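Long-range contacts in tryptophan--tRNA ligase (Pyrococcus horikoshii, PDB 3JXE), which catalyses the ATP-dependent attachment of L-tryptophan to its cognate tRNA, releasing AMP and diphosphate: residues F25-L30 and S57-D62; D146-F151 and V361-Y366. All coordinates share one frame; numbering follows the deposited sequence.

Contact 1: residues F25-L30 and S57-D62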
loop_
_atom_site.group_PDB
_atom_site.type_symbol
_atom_site.label_atom_id
_atom_site.label_comp_id
_atom_site.label_asym_id
_atom_site.label_seq_id
_atom_site.Cartn_x
_atom_site.Cartn_y
_atom_site.Cartn_z
ATOM N N PHE B 25 9.679 23.750 12.441
ATOM C CA PHE B 25 9.605 22.290 12.354
ATOM C C PHE B 25 9.837 21.611 13.707
ATOM O O PHE B 25 9.554 20.421 13.867
ATOM C CB PHE B 25 10.598 21.765 11.309
ATOM C CG PHE B 25 10.094 21.837 9.885
ATOM C CD1 PHE B 25 10.498 20.890 8.953
ATOM C CD2 PHE B 25 9.215 22.837 9.476
ATOM C CE1 PHE B 25 10.050 20.940 7.640
ATOM C CE2 PHE B 25 8.756 22.894 8.163
ATOM C CZ PHE B 25 9.176 21.942 7.245
ATOM N N GLY B 26 10.351 22.374 14.670
ATOM C CA GLY B 26 10.597 21.867 16.018
ATOM C C GLY B 26 11.844 21.012 16.141
ATOM O O GLY B 26 11.982 20.240 17.088
ATOM N N THR B 27 12.752 21.151 15.179
ATOM C CA THR B 27 14.024 20.435 15.201
ATOM C C THR B 27 15.018 21.152 16.116
ATOM O O THR B 27 14.732 22.239 16.622
ATOM C CB THR B 27 14.625 20.296 13.783
ATOM O OG1 THR B 27 14.939 21.593 13.261
ATOM C CG2 THR B 27 13.651 19.595 12.845
ATOM N N SER B 28 16.178 20.538 16.332
ATOM C CA SER B 28 17.221 21.134 17.162
ATOM C C SER B 28 18.507 21.360 16.361
ATOM O O SER B 28 18.875 20.516 15.540
ATOM C CB SER B 28 17.486 20.271 18.399
ATOM O OG SER B 28 17.692 18.914 18.045
ATOM N N PRO B 29 19.188 22.506 16.589
ATOM C CA PRO B 29 20.417 22.845 15.863
ATOM C C PRO B 29 21.562 21.871 16.135
ATOM O O PRO B 29 21.732 21.413 17.269
ATOM C CB PRO B 29 20.769 24.238 16.395
ATOM C CG PRO B 29 20.099 24.324 17.716
ATOM C CD PRO B 29 18.824 23.561 17.555
ATOM N N LEU B 30 22.329 21.564 15.091
ATOM C CA LEU B 30 23.464 20.650 15.187
ATOM C C LEU B 30 24.636 21.363 15.857
ATOM O O LEU B 30 25.459 21.994 15.187
ATOM C CB LEU B 30 23.868 20.146 13.797
ATOM C CG LEU B 30 24.152 18.656 13.580
ATOM C CD1 LEU B 30 24.719 18.444 12.184
ATOM C CD2 LEU B 30 25.087 18.069 14.634
ATOM N N SER B 57 20.860 21.077 11.053
ATOM C CA SER B 57 19.833 20.660 12.002
ATOM C C SER B 57 19.847 19.151 12.230
ATOM O O SER B 57 20.312 18.391 11.383
ATOM C CB SER B 57 18.457 21.110 11.512
ATOM O OG SER B 57 17.442 20.697 12.405
ATOM N N HIS B 58 19.333 18.728 13.382
ATOM C CA HIS B 58 19.275 17.311 13.720
ATOM C C HIS B 58 18.066 16.961 14.588
ATOM O O HIS B 58 17.367 17.842 15.093
ATOM C CB HIS B 58 20.569 16.869 14.418
ATOM C CG HIS B 58 20.592 17.146 15.890
ATOM N ND1 HIS B 58 20.964 18.366 16.414
ATOM C CD2 HIS B 58 20.287 16.360 16.950
ATOM C CE1 HIS B 58 20.886 18.320 17.732
ATOM N NE2 HIS B 58 20.480 17.112 18.083
ATOM N N ARG B 59 17.835 15.662 14.743
ATOM C CA ARG B 59 16.863 15.126 15.686
ATOM C C ARG B 59 17.475 13.907 16.359
ATOM O O ARG B 59 17.926 12.988 15.675
ATOM C CB ARG B 59 15.571 14.732 14.974
ATOM C CG ARG B 59 14.608 15.874 14.740
ATOM C CD ARG B 59 13.195 15.355 14.579
ATOM N NE ARG B 59 12.208 16.326 15.040
ATOM C CZ ARG B 59 11.412 17.031 14.242
ATOM N NH1 ARG B 59 11.474 16.867 12.933
ATOM N NH2 ARG B 59 10.548 17.894 14.755
ATOM N N ASP B 60 17.511 13.914 17.693
ATOM C CA ASP B 60 18.025 12.788 18.492
ATOM C C ASP B 60 19.394 12.250 18.058
ATOM O O ASP B 60 19.689 11.065 18.247
ATOM C CB ASP B 60 17.007 11.635 18.523
ATOM C CG ASP B 60 15.943 11.813 19.589
ATOM O OD1 ASP B 60 15.953 12.841 20.301
ATOM O OD2 ASP B 60 15.085 10.913 19.709
ATOM N N TYR B 61 20.228 13.116 17.483
ATOM C CA TYR B 61 21.547 12.699 17.007
ATOM C C TYR B 61 22.498 12.395 18.168
ATOM O O TYR B 61 23.384 11.546 18.048
ATOM C CB TYR B 61 22.153 13.736 16.055
ATOM C CG TYR B 61 23.437 13.272 15.406
ATOM C CD1 TYR B 61 23.426 12.272 14.436
ATOM C CD2 TYR B 61 24.663 13.825 15.768
ATOM C CE1 TYR B 61 24.600 11.834 13.846
ATOM C CE2 TYR B 61 25.843 13.395 15.178
ATOM C CZ TYR B 61 25.803 12.399 14.219
ATOM O OH TYR B 61 26.961 11.961 13.626
ATOM N N ASP B 62 22.303 13.088 19.286
ATOM C CA ASP B 62 23.039 12.809 20.517
ATOM C C ASP B 62 22.701 11.421 21.070
ATOM O O ASP B 62 23.524 10.794 21.739
ATOM C CB ASP B 62 22.770 13.893 21.567
ATOM C CG ASP B 62 21.287 14.086 21.854
ATOM O OD1 ASP B 62 20.498 14.259 20.898
ATOM O OD2 ASP B 62 20.912 14.076 23.046
#
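The imidazole of His-58 carries Ser-28 OG over one face, 3.2 Å above the ring plane and displaced toward the rim, while the Pro-29 carbonyl carbon and Leu-30 N lie at its edge in plane. The guanidinium of Arg-59 has Thr-27 CG2 over one face, with CG2 3.5 Å from NH1, the two side chains crossing at about a right angle. At its edge Arg-59 NH2 donates to Phe-25 O (2.9 Å); the 135° angle at the hydrogen and the oxygen's 25° tilt from the guanidinium plane show a bent bond. NH1 has its salt-bridge partner in Asp-218, at the start of helix 218-227.

In the main chain, Ser-28 and His-58 form an antiparallel hydrogen-bonded pair, with His-58 N to Ser-28 O at 2.8 Å and Ser-28 N to His-58 O at 3.2 Å. Ser-28 OG, between its backbone N and carbonyl carbon (chi1 50°), also donates to His-58 O (3.2 Å), from above the carbonyl plane. Thr-27 OG1 and Ser-57 OG are hydrogen-bonded at 2.8 Å, and Ser-57 OG also bonds to His-240 on strand 237-241.

Two donors thus grip His-58 O where strand 28-29, outermost within this chain in the mixed Rossmann-type sheet, pairs with strand 55-59. The positive charge of Arg-59 is probably favourable beside the Phe-25 carbonyl at the C-terminal end of helix 18-25, though Asp-218 shares it.

Contact 2: residues D146-F151 and V361-Y366; sequences DPDKTF and VEKFKY
Phe-364 meets segment 146-151 with its ring. CB leads to CG, which stands anti to the carbonyl carbon and beside the backbone N (chi1 -78°), directing CD1, CE1 and CZ at the loop before strand 150-154. Phe-364 CD1 lies 4.0 Å from Thr-150 CB, a contact at the ring edge and in its plane. Phe-364 CE1 reaches the turn itself, 3.7 Å from Asp-146 O, and CZ of the same ring ends 3.8 Å from Pro-147 CA.

That turn has its own internal bonds. Asp-146 OD1 accepts from Asp-148 N through its anti lone pair, forming an Asx turn, and Asp-146 O receives Thr-150 OG1 at 2.9 Å. Thr-150 OG1 is also bonded to Gln-101, on helix 88-104. The loop leads into the edge strand of the Rossmann-type sheet of this class I synthetase, where the long helix 332-367 packs against the strand's start; within that helix, residues 363-366 make a wider, pi-type turn. Replacing Phe-364 with an alanine would probably open a gap beside Pro-147 and Thr-150 and take away most of the helix's apolar contact with the turn.

Lys-363 runs past the proline, its CE 3.7 Å from Pro-147 CB. The bend at chi4 (64°) brings Lys-363 NZ to 3.9 Å from Asp-148 OD1, a long salt bridge. The ring edge of Phe-151 presents CE2 to Lys-365 O at 3.3 Å, in the ring plane; this carbonyl also accepts a hydrogen bond from Trp-375, whose ring meets that of Phe-151.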
loop_
_atom_site.group_PDB
_atom_site.type_symbol
_atom_site.label_atom_id
_atom_site.label_comp_id
_atom_site.label_asym_id
_atom_site.label_seq_id
_atom_site.Cartn_x
_atom_site.Cartn_y
_atom_site.Cartn_z
ATOM N N ASP B 146 28.831 -0.081 1.253
ATOM C CA ASP B 146 29.170 -1.460 1.615
ATOM C C ASP B 146 28.206 -2.432 0.931
ATOM O O ASP B 146 27.000 -2.368 1.163
ATOM C CB ASP B 146 29.128 -1.642 3.138
ATOM C CG ASP B 146 29.767 -2.952 3.601
ATOM O OD1 ASP B 146 29.484 -4.024 3.014
ATOM O OD2 ASP B 146 30.547 -2.910 4.579
ATOM N N PRO B 147 28.739 -3.335 0.086
ATOM C CA PRO B 147 27.910 -4.234 -0.727
ATOM C C PRO B 147 27.168 -5.296 0.087
ATOM O O PRO B 147 26.347 -6.032 -0.465
ATOM C CB PRO B 147 28.925 -4.906 -1.666
ATOM C CG PRO B 147 30.196 -4.121 -1.528
ATOM C CD PRO B 147 30.176 -3.563 -0.151
ATOM N N ASP B 148 27.456 -5.368 1.383
ATOM C CA ASP B 148 26.853 -6.371 2.256
ATOM C C ASP B 148 26.064 -5.758 3.412
ATOM O O ASP B 148 25.329 -6.457 4.115
ATOM C CB ASP B 148 27.930 -7.323 2.782
ATOM C CG ASP B 148 28.522 -8.200 1.687
ATOM O OD1 ASP B 148 27.770 -8.630 0.777
ATOM O OD2 ASP B 148 29.745 -8.462 1.741
ATOM N N LYS B 149 26.218 -4.450 3.600
ATOM C CA LYS B 149 25.480 -3.727 4.629
ATOM C C LYS B 149 24.608 -2.612 4.041
ATOM O O LYS B 149 24.355 -1.597 4.695
ATOM C CB LYS B 149 26.435 -3.185 5.699
ATOM C CG LYS B 149 27.006 -4.269 6.610
ATOM C CD LYS B 149 27.644 -3.694 7.870
ATOM C CE LYS B 149 29.040 -3.147 7.602
ATOM N NZ LYS B 149 29.785 -2.905 8.869
ATOM N N THR B 150 24.144 -2.816 2.808
ATOM C CA THR B 150 23.271 -1.856 2.132
ATOM C C THR B 150 22.189 -2.568 1.323
ATOM O O THR B 150 22.471 -3.510 0.582
ATOM C CB THR B 150 24.069 -0.880 1.221
ATOM O OG1 THR B 150 25.134 -0.276 1.968
ATOM C CG2 THR B 150 23.167 0.222 0.673
ATOM N N PHE B 151 20.950 -2.110 1.483
ATOM C CA PHE B 151 19.816 -2.631 0.731
ATOM C C PHE B 151 19.114 -1.502 -0.016
ATOM O O PHE B 151 18.591 -0.566 0.592
ATOM C CB PHE B 151 18.845 -3.364 1.666
ATOM C CG PHE B 151 17.634 -3.948 0.976
ATOM C CD1 PHE B 151 16.368 -3.793 1.529
ATOM C CD2 PHE B 151 17.758 -4.656 -0.216
ATOM C CE1 PHE B 151 15.244 -4.336 0.909
ATOM C CE2 PHE B 151 16.640 -5.200 -0.847
ATOM C CZ PHE B 151 15.382 -5.041 -0.282
ATOM N N VAL B 361 24.376 -3.700 -9.459
ATOM C CA VAL B 361 22.940 -3.499 -9.209
ATOM C C VAL B 361 22.277 -4.717 -8.564
ATOM O O VAL B 361 21.598 -4.588 -7.545
ATOM C CB VAL B 361 22.179 -3.078 -10.496
ATOM C CG1 VAL B 361 20.672 -3.087 -10.271
ATOM C CG2 VAL B 361 22.629 -1.702 -10.953
ATOM N N GLU B 362 22.493 -5.892 -9.151
ATOM C CA GLU B 362 21.927 -7.142 -8.643
ATOM C C GLU B 362 22.327 -7.413 -7.188
ATOM O O GLU B 362 21.527 -7.924 -6.402
ATOM C CB GLU B 362 22.338 -8.313 -9.542
ATOM C CG GLU B 362 21.648 -9.630 -9.214
ATOM C CD GLU B 362 21.959 -10.727 -10.213
ATOM O OE1 GLU B 362 21.553 -10.599 -11.389
ATOM O OE2 GLU B 362 22.600 -11.725 -9.816
ATOM N N LYS B 363 23.561 -7.055 -6.843
ATOM C CA LYS B 363 24.094 -7.248 -5.496
ATOM C C LYS B 363 23.391 -6.350 -4.473
ATOM O O LYS B 363 22.924 -6.833 -3.439
ATOM C CB LYS B 363 25.609 -7.005 -5.491
ATOM C CG LYS B 363 26.340 -7.540 -4.268
ATOM C CD LYS B 363 27.846 -7.592 -4.508
ATOM C CE LYS B 363 28.598 -8.162 -3.308
ATOM N NZ LYS B 363 28.251 -9.587 -3.021
ATOM N N PHE B 364 23.303 -5.054 -4.773
ATOM C CA PHE B 364 22.678 -4.078 -3.871
ATOM C C PHE B 364 21.159 -4.225 -3.748
ATOM O O PHE B 364 20.565 -3.749 -2.778
ATOM C CB PHE B 364 23.028 -2.651 -4.295
ATOM C CG PHE B 364 24.409 -2.219 -3.897
ATOM C CD1 PHE B 364 24.663 -1.760 -2.607
ATOM C CD2 PHE B 364 25.455 -2.258 -4.812
ATOM C CE1 PHE B 364 25.942 -1.355 -2.232
ATOM C CE2 PHE B 364 26.737 -1.855 -4.450
ATOM C CZ PHE B 364 26.982 -1.402 -3.156
ATOM N N LYS B 365 20.537 -4.882 -4.723
ATOM C CA LYS B 365 19.087 -5.049 -4.726
ATOM C C LYS B 365 18.613 -6.431 -4.283
ATOM O O LYS B 365 17.517 -6.557 -3.737
ATOM C CB LYS B 365 18.498 -4.727 -6.103
ATOM C CG LYS B 365 18.619 -3.266 -6.518
ATOM C CD LYS B 365 17.295 -2.713 -7.036
ATOM C CE LYS B 365 16.829 -3.403 -8.310
ATOM N NZ LYS B 365 15.379 -3.147 -8.548
ATOM N N TYR B 366 19.427 -7.462 -4.522
ATOM C CA TYR B 366 19.001 -8.847 -4.290
ATOM C C TYR B 366 20.043 -9.742 -3.614
ATOM O O TYR B 366 19.779 -10.322 -2.558
ATOM C CB TYR B 366 18.573 -9.510 -5.607
ATOM C CG TYR B 366 17.746 -8.645 -6.527
ATOM C CD1 TYR B 366 18.294 -8.129 -7.704
ATOM C CD2 TYR B 366 16.417 -8.348 -6.230
ATOM C CE1 TYR B 366 17.534 -7.337 -8.560
ATOM C CE2 TYR B 366 15.654 -7.555 -7.073
ATOM C CZ TYR B 366 16.213 -7.057 -8.237
ATOM O OH TYR B 366 15.450 -6.279 -9.071
#

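Overall arrangement
From the N terminus, helix 18-25 ends at contact 1, which closes a mainly helical excursion of 26 residues when the chain returns as strand 55-59. Only afterwards does contact 2 open, in the loop leading into strand 150-154; it closes after 209 intervening residues, near the end of helix 332-367. The two closures are therefore in series, neither nested nor crossed. Both reach one seven-stranded mixed sheet, whose outermost strands within the chain are 28-29 and 150-154; the centres of the two contacts are 30 Å apart and their nearest atoms about 16 Å apart. Contact 1 joins the N-terminal region to one margin, and contact 2 brings the C-terminal helical region to the other.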